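Local coordinates for protein chorismate synthase (Campylobacter jejuni, PDB 1SQ1) that probably converts 5-enolpyruvylshikimate-3-phosphate into chorismate with loss of phosphate, using reduced FMN, in the last step of the chorismate pathway, at residues D35-F38 / L39-L43; L222-L226 / D227-A231; K184-S187 / D188-E192. One frame throughout, in Å; residues are numbered along the deposited sequence.

Interaction 1: residues D35-F38 / L39-L43; sequences DEEF and LQNEL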
ATOM      1  N   ASP A  35     -22.654  -9.076 -15.985  1.00 84.60           N
ATOM      2  CA  ASP A  35     -24.061  -9.390 -15.774  1.00 85.67           C
ATOM      3  C   ASP A  35     -24.686  -8.354 -14.853  1.00 86.71           C
ATOM      4  O   ASP A  35     -24.821  -8.591 -13.650  1.00 85.51           O
ATOM      5  CB  ASP A  35     -24.194 -10.780 -15.148  1.00 86.16           C
ATOM      6  CG  ASP A  35     -25.637 -11.185 -14.920  1.00 86.31           C
ATOM      7  OD1 ASP A  35     -25.859 -12.276 -14.350  1.00 87.30           O
ATOM      8  OD2 ASP A  35     -26.545 -10.420 -15.312  1.00 85.30           O
ATOM      9  N   GLU A  36     -25.076  -7.214 -15.423  1.00 88.18           N
ATOM     10  CA  GLU A  36     -25.669  -6.140 -14.636  1.00 89.90           C
ATOM     11  C   GLU A  36     -26.965  -6.547 -13.965  1.00 89.82           C
ATOM     12  O   GLU A  36     -27.526  -5.788 -13.182  1.00 90.73           O
ATOM     13  CB  GLU A  36     -25.908  -4.902 -15.498  1.00 91.31           C
ATOM     14  CG  GLU A  36     -26.046  -3.631 -14.667  1.00 94.88           C
ATOM     15  CD  GLU A  36     -25.985  -2.359 -15.502  1.00 98.49           C
ATOM     16  OE1 GLU A  36     -25.078  -2.244 -16.364  1.00 98.96           O
ATOM     17  OE2 GLU A  36     -26.829  -1.460 -15.279  1.00 99.76           O
ATOM     18  N   GLU A  37     -27.439  -7.746 -14.271  1.00 91.38           N
ATOM     19  CA  GLU A  37     -28.667  -8.244 -13.675  1.00 92.42           C
ATOM     20  C   GLU A  37     -28.304  -8.850 -12.336  1.00 90.99           C
ATOM     21  O   GLU A  37     -28.870  -8.492 -11.305  1.00 91.05           O
ATOM     22  CB  GLU A  37     -29.309  -9.300 -14.578  1.00 95.42           C
ATOM     23  CG  GLU A  37     -30.692  -9.732 -14.118  1.00100.87           C
ATOM     24  CD  GLU A  37     -31.410 -10.625 -15.117  1.00102.99           C
ATOM     25  OE1 GLU A  37     -30.890 -11.725 -15.421  1.00103.84           O
ATOM     26  OE2 GLU A  37     -32.501 -10.221 -15.591  1.00103.94           O
ATOM     27  N   PHE A  38     -27.348  -9.773 -12.368  1.00 89.68           N
ATOM     28  CA  PHE A  38     -26.864 -10.437 -11.164  1.00 87.67           C
ATOM     29  C   PHE A  38     -26.476  -9.384 -10.137  1.00 87.44           C
ATOM     30  O   PHE A  38     -26.552  -9.620  -8.931  1.00 86.96           O
ATOM     31  CB  PHE A  38     -25.651 -11.293 -11.503  1.00 86.66           C
ATOM     32  CG  PHE A  38     -24.930 -11.828 -10.306  1.00 86.25           C
ATOM     33  CD1 PHE A  38     -23.877 -11.122  -9.740  1.00 85.37           C
ATOM     34  CD2 PHE A  38     -25.315 -13.038  -9.735  1.00 86.81           C
ATOM     35  CE1 PHE A  38     -23.217 -11.617  -8.626  1.00 86.94           C
ATOM     36  CE2 PHE A  38     -24.662 -13.546  -8.619  1.00 86.87           C
ATOM     37  CZ  PHE A  38     -23.613 -12.836  -8.061  1.00 87.41           C
ATOM     38  N   LEU A  39     -26.047  -8.224 -10.624  1.00 86.15           N
ATOM     39  CA  LEU A  39     -25.668  -7.129  -9.747  1.00 84.98           C
ATOM     40  C   LEU A  39     -26.928  -6.566  -9.121  1.00 85.18           C
ATOM     41  O   LEU A  39     -27.069  -6.526  -7.900  1.00 86.09           O
ATOM     42  CB  LEU A  39     -24.969  -6.025 -10.536  1.00 82.86           C
ATOM     43  CG  LEU A  39     -24.941  -4.657  -9.853  1.00 80.89           C
ATOM     44  CD1 LEU A  39     -23.968  -4.676  -8.684  1.00 80.92           C
ATOM     45  CD2 LEU A  39     -24.540  -3.601 -10.860  1.00 80.59           C
ATOM     46  N   GLN A  40     -27.851  -6.139  -9.973  1.00 84.95           N
ATOM     47  CA  GLN A  40     -29.092  -5.558  -9.500  1.00 84.85           C
ATOM     48  C   GLN A  40     -29.860  -6.497  -8.581  1.00 84.72           C
ATOM     49  O   GLN A  40     -30.508  -6.049  -7.641  1.00 83.61           O
ATOM     50  CB  GLN A  40     -29.965  -5.153 -10.681  1.00 85.69           C
ATOM     51  CG  GLN A  40     -31.159  -4.319 -10.278  1.00 87.88           C
ATOM     52  CD  GLN A  40     -30.755  -3.035  -9.577  1.00 89.73           C
ATOM     53  OE1 GLN A  40     -30.079  -2.183 -10.161  1.00 90.20           O
ATOM     54  NE2 GLN A  40     -31.165  -2.890  -8.317  1.00 89.73           N
ATOM     55  N   ASN A  41     -29.791  -7.798  -8.845  1.00 85.09           N
ATOM     56  CA  ASN A  41     -30.498  -8.758  -8.002  1.00 85.82           C
ATOM     57  C   ASN A  41     -29.879  -8.876  -6.626  1.00 85.90           C
ATOM     58  O   ASN A  41     -30.585  -8.924  -5.623  1.00 87.11           O
ATOM     59  CB  ASN A  41     -30.528 -10.144  -8.643  1.00 86.31           C
ATOM     60  CG  ASN A  41     -31.478 -10.218  -9.806  1.00 87.65           C
ATOM     61  OD1 ASN A  41     -32.578  -9.666  -9.756  1.00 88.09           O
ATOM     62  ND2 ASN A  41     -31.070 -10.917 -10.860  1.00 87.88           N
ATOM     63  N   GLU A  42     -28.557  -8.931  -6.580  1.00 85.61           N
ATOM     64  CA  GLU A  42     -27.872  -9.064  -5.311  1.00 84.55           C
ATOM     65  C   GLU A  42     -28.221  -7.882  -4.429  1.00 84.26           C
ATOM     66  O   GLU A  42     -28.465  -8.043  -3.233  1.00 84.21           O
ATOM     67  CB  GLU A  42     -26.362  -9.134  -5.522  1.00 84.53           C
ATOM     68  CG  GLU A  42     -25.653  -9.946  -4.460  1.00 85.38           C
ATOM     69  CD  GLU A  42     -25.981 -11.431  -4.547  1.00 85.93           C
ATOM     70  OE1 GLU A  42     -25.543 -12.195  -3.662  1.00 86.27           O
ATOM     71  OE2 GLU A  42     -26.669 -11.844  -5.502  1.00 87.34           O
ATOM     72  N   LEU A  43     -28.257  -6.691  -5.015  1.00 83.67           N
ATOM     73  CA  LEU A  43     -28.587  -5.504  -4.236  1.00 84.18           C
ATOM     74  C   LEU A  43     -29.985  -5.623  -3.620  1.00 84.96           C
ATOM     75  O   LEU A  43     -30.246  -5.063  -2.552  1.00 84.91           O
ATOM     76  CB  LEU A  43     -28.490  -4.237  -5.101  1.00 81.48           C
ATOM     77  CG  LEU A  43     -27.095  -3.647  -5.313  1.00 79.46           C
ATOM     78  CD1 LEU A  43     -27.180  -2.437  -6.215  1.00 79.05           C
ATOM     79  CD2 LEU A  43     -26.497  -3.256  -3.972  1.00 79.86           C
TER
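The shortest bond of this turn runs from Asn41 N to Glu37 O at 2.7 Å, and it belongs to a run of five consecutive i to i+4 backbone bonds, beginning with Leu39 N to Asp35 O, that winds the start of helix 36-45. The beginning of a helix leaves amide hydrogens without a preceding turn to receive them, and here a side chain supplies the acceptor. Asp35 occupies the N-cap position and folds its carboxylate forward over the first turn: OD2 takes the amide hydrogen of Phe38 N at 3.1 Å, a fairly straight bond (166°) that comes from above the carboxylate plane. Glu37 N also reaches OD2, at 3.0 Å, although the position of that nitrogen is less certain. A negative group at this end would probably be favoured by the helix dipole.

Farther along, side chains one turn apart run alongside each other. The amide of Asn41 lies beside the stem of Glu37, with ND2 3.5 Å from CG of Glu37. Phe38 and Glu42 form the neighbouring pair. With CG of Phe38 opposite its own backbone nitrogen (chi1 170°), the ring stands next to the bent Glu42 chain, whose OE2 comes over one ring face, 4.1 Å from CE2 of Phe38, the ring and carboxylate planes 22° apart. The other carboxylate oxygen, Glu42 OE1, is engaged in a salt bridge with Arg337. Between the side chains of Glu36 and Leu39 the touch is aliphatic, CG of Glu36 lying 4.1 Å from CD2 of Leu39.

Gln40 leads away from this turn to strand 62-64, where its OE1 accepts from Ala62 N. Leu39, buried, packs on Ala136 and Met140 of helix 128-143 and on Ala62 of strand 62-64, so helix 36-45 rests against both.

Interaction 2: residues L222-L226 / D227-A231; sequences LYDKL and DSKLA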
ATOM      1  N   LEU A 222       2.297 -15.480   4.653  1.00 64.74           N
ATOM      2  CA  LEU A 222       2.955 -14.660   5.654  1.00 62.35           C
ATOM      3  C   LEU A 222       2.029 -13.590   6.188  1.00 61.44           C
ATOM      4  O   LEU A 222       1.419 -13.787   7.239  1.00 63.20           O
ATOM      5  CB  LEU A 222       4.251 -14.071   5.125  1.00 63.83           C
ATOM      6  CG  LEU A 222       5.422 -14.782   5.825  1.00 66.25           C
ATOM      7  CD1 LEU A 222       5.435 -14.418   7.300  1.00 66.95           C
ATOM      8  CD2 LEU A 222       5.299 -16.297   5.691  1.00 65.40           C
ATOM      9  N   TYR A 223       1.877 -12.478   5.475  1.00 59.85           N
ATOM     10  CA  TYR A 223       1.003 -11.421   5.979  1.00 59.27           C
ATOM     11  C   TYR A 223      -0.138 -10.962   5.075  1.00 59.87           C
ATOM     12  O   TYR A 223      -0.514  -9.787   5.072  1.00 60.53           O
ATOM     13  CB  TYR A 223       1.846 -10.227   6.438  1.00 55.37           C
ATOM     14  CG  TYR A 223       2.792 -10.650   7.536  1.00 54.10           C
ATOM     15  CD1 TYR A 223       2.304 -11.172   8.738  1.00 53.81           C
ATOM     16  CD2 TYR A 223       4.163 -10.663   7.326  1.00 52.51           C
ATOM     17  CE1 TYR A 223       3.162 -11.713   9.693  1.00 55.36           C
ATOM     18  CE2 TYR A 223       5.023 -11.198   8.267  1.00 55.25           C
ATOM     19  CZ  TYR A 223       4.520 -11.725   9.446  1.00 55.81           C
ATOM     20  OH  TYR A 223       5.392 -12.279  10.355  1.00 60.05           O
ATOM     21  N   ASP A 224      -0.698 -11.898   4.316  1.00 59.33           N
ATOM     22  CA  ASP A 224      -1.845 -11.608   3.459  1.00 59.99           C
ATOM     23  C   ASP A 224      -2.500 -12.937   3.107  1.00 59.47           C
ATOM     24  O   ASP A 224      -2.951 -13.165   1.982  1.00 60.16           O
ATOM     25  CB  ASP A 224      -1.441 -10.834   2.197  1.00 61.36           C
ATOM     26  CG  ASP A 224      -2.607 -10.017   1.617  1.00 62.26           C
ATOM     27  OD1 ASP A 224      -3.558  -9.721   2.379  1.00 59.80           O
ATOM     28  OD2 ASP A 224      -2.566  -9.655   0.418  1.00 60.70           O
ATOM     29  N   LYS A 225      -2.537 -13.803   4.119  1.00 57.25           N
ATOM     30  CA  LYS A 225      -3.111 -15.134   4.041  1.00 52.43           C
ATOM     31  C   LYS A 225      -4.615 -15.057   3.799  1.00 51.61           C
ATOM     32  O   LYS A 225      -5.278 -14.112   4.226  1.00 51.27           O
ATOM     33  CB  LYS A 225      -2.821 -15.870   5.348  1.00 48.71           C
ATOM     34  CG  LYS A 225      -1.340 -15.939   5.709  1.00 44.84           C
ATOM     35  CD  LYS A 225      -1.148 -16.806   6.941  1.00 45.23           C
ATOM     36  CE  LYS A 225       0.290 -17.254   7.108  1.00 44.80           C
ATOM     37  NZ  LYS A 225       0.434 -18.162   8.291  1.00 44.68           N
ATOM     38  N   LEU A 226      -5.154 -16.059   3.116  1.00 49.91           N
ATOM     39  CA  LEU A 226      -6.566 -16.070   2.819  1.00 47.55           C
ATOM     40  C   LEU A 226      -7.436 -16.010   4.077  1.00 48.96           C
ATOM     41  O   LEU A 226      -8.481 -15.358   4.077  1.00 50.02           O
ATOM     42  CB  LEU A 226      -6.925 -17.295   1.984  1.00 44.88           C
ATOM     43  CG  LEU A 226      -8.415 -17.275   1.639  1.00 44.69           C
ATOM     44  CD1 LEU A 226      -8.726 -16.051   0.793  1.00 41.37           C
ATOM     45  CD2 LEU A 226      -8.799 -18.546   0.929  1.00 45.62           C
ATOM     46  N   ASP A 227      -7.036 -16.682   5.152  1.00 49.19           N
ATOM     47  CA  ASP A 227      -7.857 -16.606   6.363  1.00 49.48           C
ATOM     48  C   ASP A 227      -7.758 -15.196   6.965  1.00 48.83           C
ATOM     49  O   ASP A 227      -8.776 -14.617   7.359  1.00 50.18           O
ATOM     50  CB  ASP A 227      -7.463 -17.693   7.379  1.00 47.50           C
ATOM     51  CG  ASP A 227      -5.977 -17.842   7.522  1.00 48.28           C
ATOM     52  OD1 ASP A 227      -5.530 -18.767   8.231  1.00 47.89           O
ATOM     53  OD2 ASP A 227      -5.252 -17.033   6.917  1.00 49.79           O
ATOM     54  N   SER A 228      -6.548 -14.634   7.017  1.00 47.02           N
ATOM     55  CA  SER A 228      -6.362 -13.271   7.530  1.00 46.59           C
ATOM     56  C   SER A 228      -7.307 -12.318   6.804  1.00 47.55           C
ATOM     57  O   SER A 228      -8.147 -11.674   7.422  1.00 50.24           O
ATOM     58  CB  SER A 228      -4.931 -12.773   7.303  1.00 45.10           C
ATOM     59  OG  SER A 228      -4.009 -13.363   8.200  1.00 46.12           O
ATOM     60  N   LYS A 229      -7.154 -12.225   5.488  1.00 46.70           N
ATOM     61  CA  LYS A 229      -7.987 -11.348   4.689  1.00 44.53           C
ATOM     62  C   LYS A 229      -9.446 -11.596   4.969  1.00 45.39           C
ATOM     63  O   LYS A 229     -10.224 -10.666   5.080  1.00 47.13           O
ATOM     64  CB  LYS A 229      -7.733 -11.577   3.202  1.00 42.99           C
ATOM     65  CG  LYS A 229      -6.411 -11.081   2.678  1.00 41.58           C
ATOM     66  CD  LYS A 229      -6.171 -11.609   1.276  1.00 40.06           C
ATOM     67  CE  LYS A 229      -5.416 -10.602   0.441  1.00 43.52           C
ATOM     68  NZ  LYS A 229      -6.313  -9.487   0.002  1.00 44.36           N
ATOM     69  N   LEU A 230      -9.828 -12.857   5.069  1.00 46.60           N
ATOM     70  CA  LEU A 230     -11.224 -13.166   5.302  1.00 47.12           C
ATOM     71  C   LEU A 230     -11.674 -12.649   6.645  1.00 46.98           C
ATOM     72  O   LEU A 230     -12.748 -12.060   6.759  1.00 47.84           O
ATOM     73  CB  LEU A 230     -11.448 -14.667   5.228  1.00 47.98           C
ATOM     74  CG  LEU A 230     -11.394 -15.217   3.810  1.00 49.13           C
ATOM     75  CD1 LEU A 230     -11.282 -16.732   3.874  1.00 48.82           C
ATOM     76  CD2 LEU A 230     -12.638 -14.771   3.032  1.00 46.71           C
ATOM     77  N   ALA A 231     -10.840 -12.871   7.656  1.00 45.59           N
ATOM     78  CA  ALA A 231     -11.130 -12.442   9.015  1.00 45.35           C
ATOM     79  C   ALA A 231     -11.261 -10.934   9.100  1.00 45.71           C
ATOM     80  O   ALA A 231     -12.104 -10.408   9.829  1.00 47.64           O
ATOM     81  CB  ALA A 231     -10.033 -12.905   9.936  1.00 45.25           C
TER
HETATM   82  O   HOH W   1      -1.508 -13.010   6.948  1.00 42.31           O
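Leu226 and Leu230, one turn apart, make the close-packed part of this contact: CG of Leu226 meets CD1 of Leu230 at 3.7 Å, and both side chains rest on Ile276. The backbone bond of the same turn runs from Lys229 N to Lys225 O at 2.9 Å. Asp227 turns its carboxylate back along the chain, CG lying between the backbone nitrogen and the carbonyl carbon (chi1 43°). That rotation brings OD2 to 2.7 Å from Ser228 N, a bent hydrogen bond, and beside CB of Lys225. This is the beginning of helix 226-235, with Lys225 at the N-cap position, and a carboxylate here would probably be stabilised by the helix dipole.

Where the incoming loop meets the helix, a well-bonded water bridges the two, accepting from Lys225 N at 3.1 Å and donating to Leu222 O and to Ser228 OG, the last at 2.8 Å. Ser228 OG also bonds to His232 O of the second subunit. Asp224 and Lys229, by contrast, are only loosely paired, OD1 of Asp224 standing 3.6 Å from NZ of Lys229 in a long, less certain salt bridge. Each has a stronger partner, Thr6 for Asp224 and Asp342 for Lys229.

Interaction 3: residues K184-S187 / D188-E192; sequences KLES and DFKNE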
ATOM      1  N   LYS A 184     -36.007 -26.653   9.748  1.00 73.76           N
ATOM      2  CA  LYS A 184     -36.672 -27.078  10.975  1.00 73.99           C
ATOM      3  C   LYS A 184     -36.733 -25.938  12.003  1.00 73.38           C
ATOM      4  O   LYS A 184     -37.549 -25.965  12.932  1.00 74.34           O
ATOM      5  CB  LYS A 184     -35.938 -28.289  11.562  1.00 75.24           C
ATOM      6  CG  LYS A 184     -36.433 -28.738  12.933  1.00 78.82           C
ATOM      7  CD  LYS A 184     -37.909 -29.155  12.931  1.00 79.98           C
ATOM      8  CE  LYS A 184     -38.329 -29.655  14.316  1.00 79.97           C
ATOM      9  NZ  LYS A 184     -39.692 -30.250  14.352  1.00 79.66           N
ATOM     10  N   LEU A 185     -35.879 -24.932  11.834  1.00 70.69           N
ATOM     11  CA  LEU A 185     -35.852 -23.796  12.748  1.00 68.57           C
ATOM     12  C   LEU A 185     -36.281 -22.498  12.075  1.00 67.89           C
ATOM     13  O   LEU A 185     -36.282 -21.444  12.701  1.00 67.87           O
ATOM     14  CB  LEU A 185     -34.446 -23.625  13.340  1.00 66.93           C
ATOM     15  CG  LEU A 185     -33.981 -24.552  14.472  1.00 66.60           C
ATOM     16  CD1 LEU A 185     -34.479 -25.967  14.254  1.00 67.00           C
ATOM     17  CD2 LEU A 185     -32.464 -24.523  14.548  1.00 64.49           C
ATOM     18  N   GLU A 186     -36.660 -22.574  10.806  1.00 67.37           N
ATOM     19  CA  GLU A 186     -37.056 -21.376  10.075  1.00 68.76           C
ATOM     20  C   GLU A 186     -38.232 -20.639  10.716  1.00 69.23           C
ATOM     21  O   GLU A 186     -38.364 -19.422  10.566  1.00 70.28           O
ATOM     22  CB  GLU A 186     -37.373 -21.732   8.618  1.00 69.78           C
ATOM     23  CG  GLU A 186     -37.343 -20.555   7.648  1.00 70.95           C
ATOM     24  CD  GLU A 186     -38.715 -20.207   7.108  1.00 73.43           C
ATOM     25  OE1 GLU A 186     -38.806 -19.349   6.200  1.00 73.54           O
ATOM     26  OE2 GLU A 186     -39.709 -20.790   7.599  1.00 75.56           O
ATOM     27  N   SER A 187     -39.082 -21.367  11.433  1.00 69.46           N
ATOM     28  CA  SER A 187     -40.233 -20.752  12.094  1.00 68.70           C
ATOM     29  C   SER A 187     -39.809 -20.085  13.403  1.00 67.70           C
ATOM     30  O   SER A 187     -40.375 -19.070  13.800  1.00 66.39           O
ATOM     31  CB  SER A 187     -41.309 -21.801  12.397  1.00 68.73           C
ATOM     32  OG  SER A 187     -40.985 -22.534  13.570  1.00 69.41           O
ATOM     33  N   ASP A 188     -38.818 -20.670  14.072  1.00 67.76           N
ATOM     34  CA  ASP A 188     -38.326 -20.131  15.336  1.00 68.45           C
ATOM     35  C   ASP A 188     -37.529 -18.848  15.108  1.00 69.14           C
ATOM     36  O   ASP A 188     -37.648 -17.886  15.877  1.00 69.40           O
ATOM     37  CB  ASP A 188     -37.449 -21.153  16.063  1.00 69.16           C
ATOM     38  CG  ASP A 188     -38.175 -22.453  16.332  1.00 71.62           C
ATOM     39  OD1 ASP A 188     -38.092 -22.963  17.478  1.00 69.54           O
ATOM     40  OD2 ASP A 188     -38.827 -22.966  15.389  1.00 73.96           O
ATOM     41  N   PHE A 189     -36.709 -18.829  14.064  1.00 67.50           N
ATOM     42  CA  PHE A 189     -35.946 -17.634  13.785  1.00 67.54           C
ATOM     43  C   PHE A 189     -36.926 -16.481  13.576  1.00 69.63           C
ATOM     44  O   PHE A 189     -36.800 -15.436  14.215  1.00 70.23           O
ATOM     45  CB  PHE A 189     -35.082 -17.812  12.534  1.00 66.90           C
ATOM     46  CG  PHE A 189     -34.009 -18.855  12.671  1.00 65.59           C
ATOM     47  CD1 PHE A 189     -33.565 -19.265  13.927  1.00 65.64           C
ATOM     48  CD2 PHE A 189     -33.428 -19.424  11.545  1.00 63.10           C
ATOM     49  CE1 PHE A 189     -32.565 -20.225  14.058  1.00 63.89           C
ATOM     50  CE2 PHE A 189     -32.424 -20.385  11.672  1.00 61.92           C
ATOM     51  CZ  PHE A 189     -31.993 -20.784  12.927  1.00 61.26           C
ATOM     52  N   LYS A 190     -37.908 -16.679  12.696  1.00 70.80           N
ATOM     53  CA  LYS A 190     -38.901 -15.643  12.391  1.00 71.33           C
ATOM     54  C   LYS A 190     -39.581 -15.105  13.637  1.00 71.81           C
ATOM     55  O   LYS A 190     -39.682 -13.894  13.844  1.00 70.83           O
ATOM     56  CB  LYS A 190     -39.963 -16.198  11.442  1.00 72.33           C
ATOM     57  CG  LYS A 190     -39.439 -16.516  10.061  1.00 73.70           C
ATOM     58  CD  LYS A 190     -40.537 -17.008   9.154  1.00 75.18           C
ATOM     59  CE  LYS A 190     -40.019 -17.223   7.746  1.00 77.05           C
ATOM     60  NZ  LYS A 190     -41.098 -17.712   6.834  1.00 80.46           N
ATOM     61  N   ASN A 191     -40.059 -16.037  14.448  1.00 73.51           N
ATOM     62  CA  ASN A 191     -40.735 -15.737  15.694  1.00 73.84           C
ATOM     63  C   ASN A 191     -39.791 -14.955  16.599  1.00 73.38           C
ATOM     64  O   ASN A 191     -40.153 -13.891  17.105  1.00 73.77           O
ATOM     65  CB  ASN A 191     -41.151 -17.054  16.348  1.00 75.27           C
ATOM     66  CG  ASN A 191     -41.315 -16.935  17.836  1.00 76.69           C
ATOM     67  OD1 ASN A 191     -40.749 -17.723  18.598  1.00 77.14           O
ATOM     68  ND2 ASN A 191     -42.091 -15.951  18.266  1.00 76.45           N
ATOM     69  N   GLU A 192     -38.581 -15.485  16.789  1.00 72.39           N
ATOM     70  CA  GLU A 192     -37.567 -14.850  17.637  1.00 70.26           C
ATOM     71  C   GLU A 192     -37.300 -13.418  17.187  1.00 69.52           C
ATOM     72  O   GLU A 192     -37.144 -12.519  18.013  1.00 69.62           O
ATOM     73  CB  GLU A 192     -36.261 -15.658  17.597  1.00 68.62           C
ATOM     74  CG  GLU A 192     -35.065 -14.967  18.250  1.00 69.02           C
ATOM     75  CD  GLU A 192     -35.190 -14.867  19.757  1.00 69.95           C
ATOM     76  OE1 GLU A 192     -34.294 -14.282  20.404  1.00 70.24           O
ATOM     77  OE2 GLU A 192     -36.184 -15.380  20.303  1.00 72.29           O
TER
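The first turns of helix 186-198 carry an apolar i to i+4 pair, Leu185-Phe189, and a charged one, Glu186-Lys190. Leu185, just before the helix, contributes to both the backbone and the apolar side. Its carbonyl oxygen receives Phe189 N at 3.0 Å in a nearly straight bond (166°) and Asp188 N in a weak one, and the same oxygen lies over a face of the Phe189 ring, offset toward the rim. Leu185 CB also sits over the ring, 4.1 Å from the centroid and 24° off the normal, a CH-pi contact that lays the aliphatic stem over the flat of the ring. Phe189 carries CG beside its own backbone nitrogen (chi1 -65°), which swings the ring back toward the preceding turn, where it can receive Leu185.

On the charged side Lys190, fully extended, crosses Glu186 obliquely. Its NZ lies 2.9 Å from OE1 of Glu186 in a salt bridge whose hydrogen bond is weak and whose oxygen is not surely placed. The stronger partner of this ammonium group is Glu177, and since the carboxylates of Glu177 and Glu186 stand close together, the lysine probably offsets their mutual repulsion. Ser187 and Asp188 form a separate polar pair: Ser187 OG donates to Asp188 OD2 at 2.9 Å, on the anti side of the carboxylate and tilted from its plane.

Phe189 is buried against Val156, Phe159 and Ile178, whereas Ser187 and Asn191 are exposed. Such a division is typical of an amphipathic surface helix, here laid with its apolar side on strands 148-156 and 159-160 of a beta sheet.

How the interactions relate
All three contacts lie at the start of a helix, in the chain order interaction 1, interaction 3, interaction 2. They are well separated: the centre of interaction 1 is about 28 Å from each of the others, and the centres of interactions 2 and 3 are about 34 Å apart, on opposite sides of the chain's centre. Interactions 1 and 2, also on opposite sides, are both tied to the long helix 325-346, through Arg337 and through Val339, Asp342 and Cys343 respectively. Interaction 3 instead lies at the periphery, against the sheet containing strands 148-156 and 159-160. The three helix starts thus lie in separate parts of one fold, and of the three interaction 2 is the one most involved with the second subunit of the tetramer.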